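Local coordinates for protein transcriptional regulator, ROK family (Vibrio cholerae O1 biovar eltor, PDB 1Z05) that probably binds DNA as a zinc-containing transcriptional regulator of the ROK family, a homologue of E. coli Mlc linked to carbohydrate metabolism, at residues A347-P358 and Q385-L394. Sequence-based numbering, arbitrary orientation.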
loop_
_atom_site.group_PDB
_atom_site.type_symbol
_atom_site.label_atom_id
_atom_site.label_comp_id
_atom_site.label_asym_id
_atom_site.label_seq_id
_atom_site.Cartn_x
_atom_site.Cartn_y
_atom_site.Cartn_z
ATOM N N ALA A 347 3.204 -21.358 -0.783
ATOM C CA ALA A 347 3.959 -20.775 0.327
ATOM C C ALA A 347 4.132 -19.255 0.173
ATOM O O ALA A 347 3.941 -18.497 1.124
ATOM C CB ALA A 347 5.334 -21.469 0.472
ATOM N N ALA A 348 4.483 -18.815 -1.024
ATOM C CA ALA A 348 4.669 -17.385 -1.279
ATOM C C ALA A 348 3.334 -16.629 -1.227
ATOM O O ALA A 348 3.246 -15.519 -0.669
ATOM C CB ALA A 348 5.379 -17.176 -2.614
ATOM N N ILE A 349 2.293 -17.246 -1.781
ATOM C CA ILE A 349 0.959 -16.655 -1.778
ATOM C C ILE A 349 0.395 -16.580 -0.349
ATOM O O ILE A 349 -0.265 -15.600 -0.002
ATOM C CB ILE A 349 -0.009 -17.407 -2.741
ATOM C CG1 ILE A 349 0.481 -17.272 -4.183
ATOM C CG2 ILE A 349 -1.440 -16.873 -2.607
ATOM C CD1 ILE A 349 -0.232 -18.179 -5.173
ATOM N N ALA A 350 0.674 -17.592 0.478
ATOM C CA ALA A 350 0.267 -17.560 1.891
ATOM C C ALA A 350 0.881 -16.375 2.634
ATOM O O ALA A 350 0.242 -15.782 3.503
ATOM C CB ALA A 350 0.613 -18.854 2.598
ATOM N N ILE A 351 2.129 -16.059 2.309
ATOM C CA ILE A 351 2.801 -14.877 2.855
ATOM C C ILE A 351 2.050 -13.586 2.511
ATOM O O ILE A 351 1.804 -12.750 3.381
ATOM C CB ILE A 351 4.271 -14.815 2.375
ATOM C CG1 ILE A 351 5.080 -15.897 3.103
ATOM C CG2 ILE A 351 4.873 -13.436 2.638
ATOM C CD1 ILE A 351 6.442 -16.194 2.480
ATOM N N VAL A 352 1.678 -13.447 1.242
ATOM C CA VAL A 352 0.968 -12.274 0.743
ATOM C C VAL A 352 -0.431 -12.146 1.371
ATOM O O VAL A 352 -0.873 -11.027 1.721
ATOM C CB VAL A 352 0.931 -12.306 -0.807
ATOM C CG1 VAL A 352 0.010 -11.254 -1.366
ATOM C CG2 VAL A 352 2.357 -12.104 -1.354
ATOM N N ILE A 353 -1.101 -13.288 1.540
ATOM C CA ILE A 353 -2.402 -13.341 2.215
ATOM C C ILE A 353 -2.284 -12.840 3.651
ATOM O O ILE A 353 -3.066 -11.987 4.076
ATOM C CB ILE A 353 -2.993 -14.786 2.190
ATOM C CG1 ILE A 353 -3.433 -15.130 0.763
ATOM C CG2 ILE A 353 -4.157 -14.926 3.174
ATOM C CD1 ILE A 353 -3.655 -16.605 0.516
ATOM N N ASN A 354 -1.320 -13.384 4.396
ATOM C CA ASN A 354 -1.019 -12.932 5.764
ATOM C C ASN A 354 -0.809 -11.424 5.899
ATOM O O ASN A 354 -1.308 -10.801 6.833
ATOM C CB ASN A 354 0.222 -13.651 6.295
ATOM C CG ASN A 354 -0.102 -14.987 6.920
ATOM O OD1 ASN A 354 -0.837 -15.055 7.897
ATOM N ND2 ASN A 354 0.470 -16.054 6.381
ATOM N N LEU A 355 -0.055 -10.854 4.972
ATOM C CA LEU A 355 0.284 -9.440 5.021
ATOM C C LEU A 355 -0.814 -8.521 4.516
ATOM O O LEU A 355 -0.937 -7.395 4.996
ATOM C CB LEU A 355 1.547 -9.175 4.216
ATOM C CG LEU A 355 2.804 -9.787 4.816
ATOM C CD1 LEU A 355 3.839 -9.783 3.751
ATOM C CD2 LEU A 355 3.288 -9.002 6.028
ATOM N N PHE A 356 -1.603 -8.986 3.552
ATOM C CA PHE A 356 -2.556 -8.098 2.886
ATOM C C PHE A 356 -4.039 -8.396 3.093
ATOM O O PHE A 356 -4.870 -7.529 2.821
ATOM C CB PHE A 356 -2.253 -7.993 1.390
ATOM C CG PHE A 356 -0.967 -7.295 1.087
ATOM C CD1 PHE A 356 -0.893 -5.903 1.114
ATOM C CD2 PHE A 356 0.174 -8.025 0.766
ATOM C CE1 PHE A 356 0.294 -5.260 0.842
ATOM C CE2 PHE A 356 1.372 -7.385 0.492
ATOM C CZ PHE A 356 1.424 -5.995 0.528
ATOM N N ASN A 357 -4.373 -9.606 3.551
ATOM C CA ASN A 357 -5.779 -10.008 3.734
ATOM C C ASN A 357 -6.621 -9.718 2.466
ATOM O O ASN A 357 -7.654 -9.039 2.548
ATOM C CB ASN A 357 -6.356 -9.287 4.966
ATOM C CG ASN A 357 -7.681 -9.866 5.453
ATOM O OD1 ASN A 357 -8.160 -10.904 4.982
ATOM N ND2 ASN A 357 -8.272 -9.187 6.429
ATOM N N PRO A 358 -6.184 -10.235 1.289
ATOM C CA PRO A 358 -6.904 -9.928 0.049
ATOM C C PRO A 358 -8.247 -10.653 -0.040
ATOM O O PRO A 358 -8.455 -11.660 0.648
ATOM C CB PRO A 358 -5.959 -10.443 -1.045
ATOM C CG PRO A 358 -5.212 -11.543 -0.396
ATOM C CD PRO A 358 -5.050 -11.147 1.047
ATOM N N GLN A 385 -0.836 -22.513 5.770
ATOM C CA GLN A 385 0.149 -21.467 6.061
ATOM C C GLN A 385 -0.419 -20.050 6.176
ATOM O O GLN A 385 0.326 -19.066 6.159
ATOM C CB GLN A 385 1.271 -21.520 5.027
ATOM C CG GLN A 385 1.964 -22.905 4.963
ATOM C CD GLN A 385 2.989 -22.998 3.858
ATOM O OE1 GLN A 385 3.572 -21.993 3.448
ATOM N NE2 GLN A 385 3.229 -24.214 3.376
ATOM N N SER A 386 -1.737 -19.954 6.297
ATOM C CA SER A 386 -2.411 -18.674 6.526
ATOM C C SER A 386 -3.648 -18.912 7.378
ATOM O O SER A 386 -4.132 -20.047 7.459
ATOM C CB SER A 386 -2.753 -17.967 5.197
ATOM O OG SER A 386 -3.713 -18.688 4.434
ATOM N N LEU A 387 -4.129 -17.855 8.040
ATOM C CA LEU A 387 -5.285 -17.946 8.930
ATOM C C LEU A 387 -6.541 -18.418 8.192
ATOM O O LEU A 387 -6.870 -17.888 7.125
ATOM C CB LEU A 387 -5.570 -16.586 9.580
ATOM C CG LEU A 387 -4.666 -16.066 10.704
ATOM C CD1 LEU A 387 -4.965 -14.597 11.013
ATOM C CD2 LEU A 387 -4.800 -16.895 11.954
ATOM N N PRO A 388 -7.243 -19.419 8.756
ATOM C CA PRO A 388 -8.557 -19.828 8.256
ATOM C C PRO A 388 -9.472 -18.660 7.897
ATOM O O PRO A 388 -9.998 -18.630 6.788
ATOM C CB PRO A 388 -9.120 -20.653 9.417
ATOM C CG PRO A 388 -7.895 -21.323 9.962
ATOM C CD PRO A 388 -6.816 -20.264 9.893
ATOM N N VAL A 389 -9.625 -17.689 8.796
ATOM C CA VAL A 389 -10.490 -16.533 8.530
ATOM C C VAL A 389 -10.081 -15.746 7.272
ATOM O O VAL A 389 -10.932 -15.166 6.591
ATOM C CB VAL A 389 -10.632 -15.603 9.782
ATOM C CG1 VAL A 389 -9.367 -14.783 10.030
ATOM C CG2 VAL A 389 -11.846 -14.690 9.646
ATOM N N TYR A 390 -8.785 -15.749 6.962
ATOM C CA TYR A 390 -8.245 -15.037 5.797
ATOM C C TYR A 390 -8.509 -15.749 4.475
ATOM O O TYR A 390 -8.628 -15.105 3.442
ATOM C CB TYR A 390 -6.730 -14.863 5.931
ATOM C CG TYR A 390 -6.260 -13.682 6.755
ATOM C CD1 TYR A 390 -6.876 -13.335 7.966
ATOM C CD2 TYR A 390 -5.168 -12.935 6.339
ATOM C CE1 TYR A 390 -6.420 -12.248 8.717
ATOM C CE2 TYR A 390 -4.700 -11.862 7.078
ATOM C CZ TYR A 390 -5.316 -11.522 8.259
ATOM O OH TYR A 390 -4.819 -10.446 8.965
ATOM N N HIS A 391 -8.561 -17.076 4.501
ATOM C CA HIS A 391 -8.639 -17.844 3.260
ATOM C C HIS A 391 -9.942 -18.635 3.079
ATOM O O HIS A 391 -10.032 -19.478 2.182
ATOM C CB HIS A 391 -7.409 -18.760 3.103
ATOM C CG HIS A 391 -7.338 -19.872 4.103
ATOM N ND1 HIS A 391 -6.319 -19.975 5.024
ATOM C CD2 HIS A 391 -8.155 -20.928 4.326
ATOM C CE1 HIS A 391 -6.515 -21.046 5.774
ATOM N NE2 HIS A 391 -7.626 -21.639 5.376
ATOM N N GLN A 392 -10.939 -18.349 3.915
ATOM C CA GLN A 392 -12.215 -19.080 3.904
ATOM C C GLN A 392 -12.990 -18.959 2.590
ATOM O O GLN A 392 -13.293 -19.966 1.941
ATOM C CB GLN A 392 -13.102 -18.666 5.091
ATOM C CG GLN A 392 -13.013 -19.616 6.287
ATOM C CD GLN A 392 -13.835 -19.165 7.496
ATOM O OE1 GLN A 392 -14.654 -18.244 7.413
ATOM N NE2 GLN A 392 -13.610 -19.823 8.630
ATOM N N ASP A 393 -13.304 -17.726 2.211
ATOM C CA ASP A 393 -14.072 -17.445 1.001
ATOM C C ASP A 393 -13.157 -16.925 -0.105
ATOM O O ASP A 393 -13.561 -16.115 -0.946
ATOM C CB ASP A 393 -15.185 -16.436 1.309
ATOM C CG ASP A 393 -14.771 -15.400 2.352
ATOM O OD1 ASP A 393 -13.697 -14.774 2.196
ATOM O OD2 ASP A 393 -15.528 -15.212 3.331
ATOM N N LEU A 394 -11.920 -17.405 -0.098
ATOM C CA LEU A 394 -10.898 -16.888 -0.990
ATOM C C LEU A 394 -10.873 -17.656 -2.303
ATOM O O LEU A 394 -10.477 -18.823 -2.355
ATOM C CB LEU A 394 -9.528 -16.917 -0.298
ATOM C CG LEU A 394 -8.361 -16.087 -0.838
ATOM C CD1 LEU A 394 -8.758 -14.650 -1.144
ATOM C CD2 LEU A 394 -7.232 -16.113 0.169
HETATM O O HOH W 1 4.247 -19.387 3.684
HETATM O O HOH W 2 -3.040 -8.976 7.679
HETATM O O HOH W 3 -7.538 -12.714 2.997
#
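Tyr390 lays one face of its ring against the side-chain amide of Asn357, the two planes only 13° apart in an offset stack, with Asn357 CB 3.7 Å from Tyr390 CE2. The edge of the same ring is turned to the end of helix 332-356: Tyr390 CD2 sits 3.2 Å from Ile353 O, and water 2 accepts from Tyr390 OH while donating to Asn354 O, so the hydroxyl is linked through water to the last helical turn, while the ring edge merely abuts the Ile353 carbonyl. Ile353 packs between Tyr390 and Leu394. With CG2 anti to the backbone N, that methyl lies against Tyr390 CB, whereas CD1 meets Leu394 CD2 tip to tip at 3.6 Å.

Farther back along the helix the contact turns polar. Asn354 ND2 donates to Gln385 O at 3.0 Å, close to the amide plane and in the carbonyl plane, though bent to 139° at the hydrogen; ND2 also makes a weak second bond to Ala350 O, one turn earlier in its own helix. Ala350 CB packs on Gln385 CB at 3.7 Å, and water 1 donates to both Ala347 O and Gln385 OE1.

In the second shell, His391 ND1 donates to Ser386 OG, which is also bonded to Ile382 O, joining the short 388-391 turn to the end of helix 371-385. Asn357, with positive phi, ends the long helix, and its carbonyl oxygen accepts from Arg260 of the second subunit, whose Asn263 packs on Tyr390. Helix 332-356 leads into strand 360-364; that strand, helix 371-385 and the parallel strand 395-398, which the chain enters after Leu394, make a beta-alpha-beta crossover in the C-terminal half of the actin-like ATPase (ASKHA) fold shared by ROK proteins.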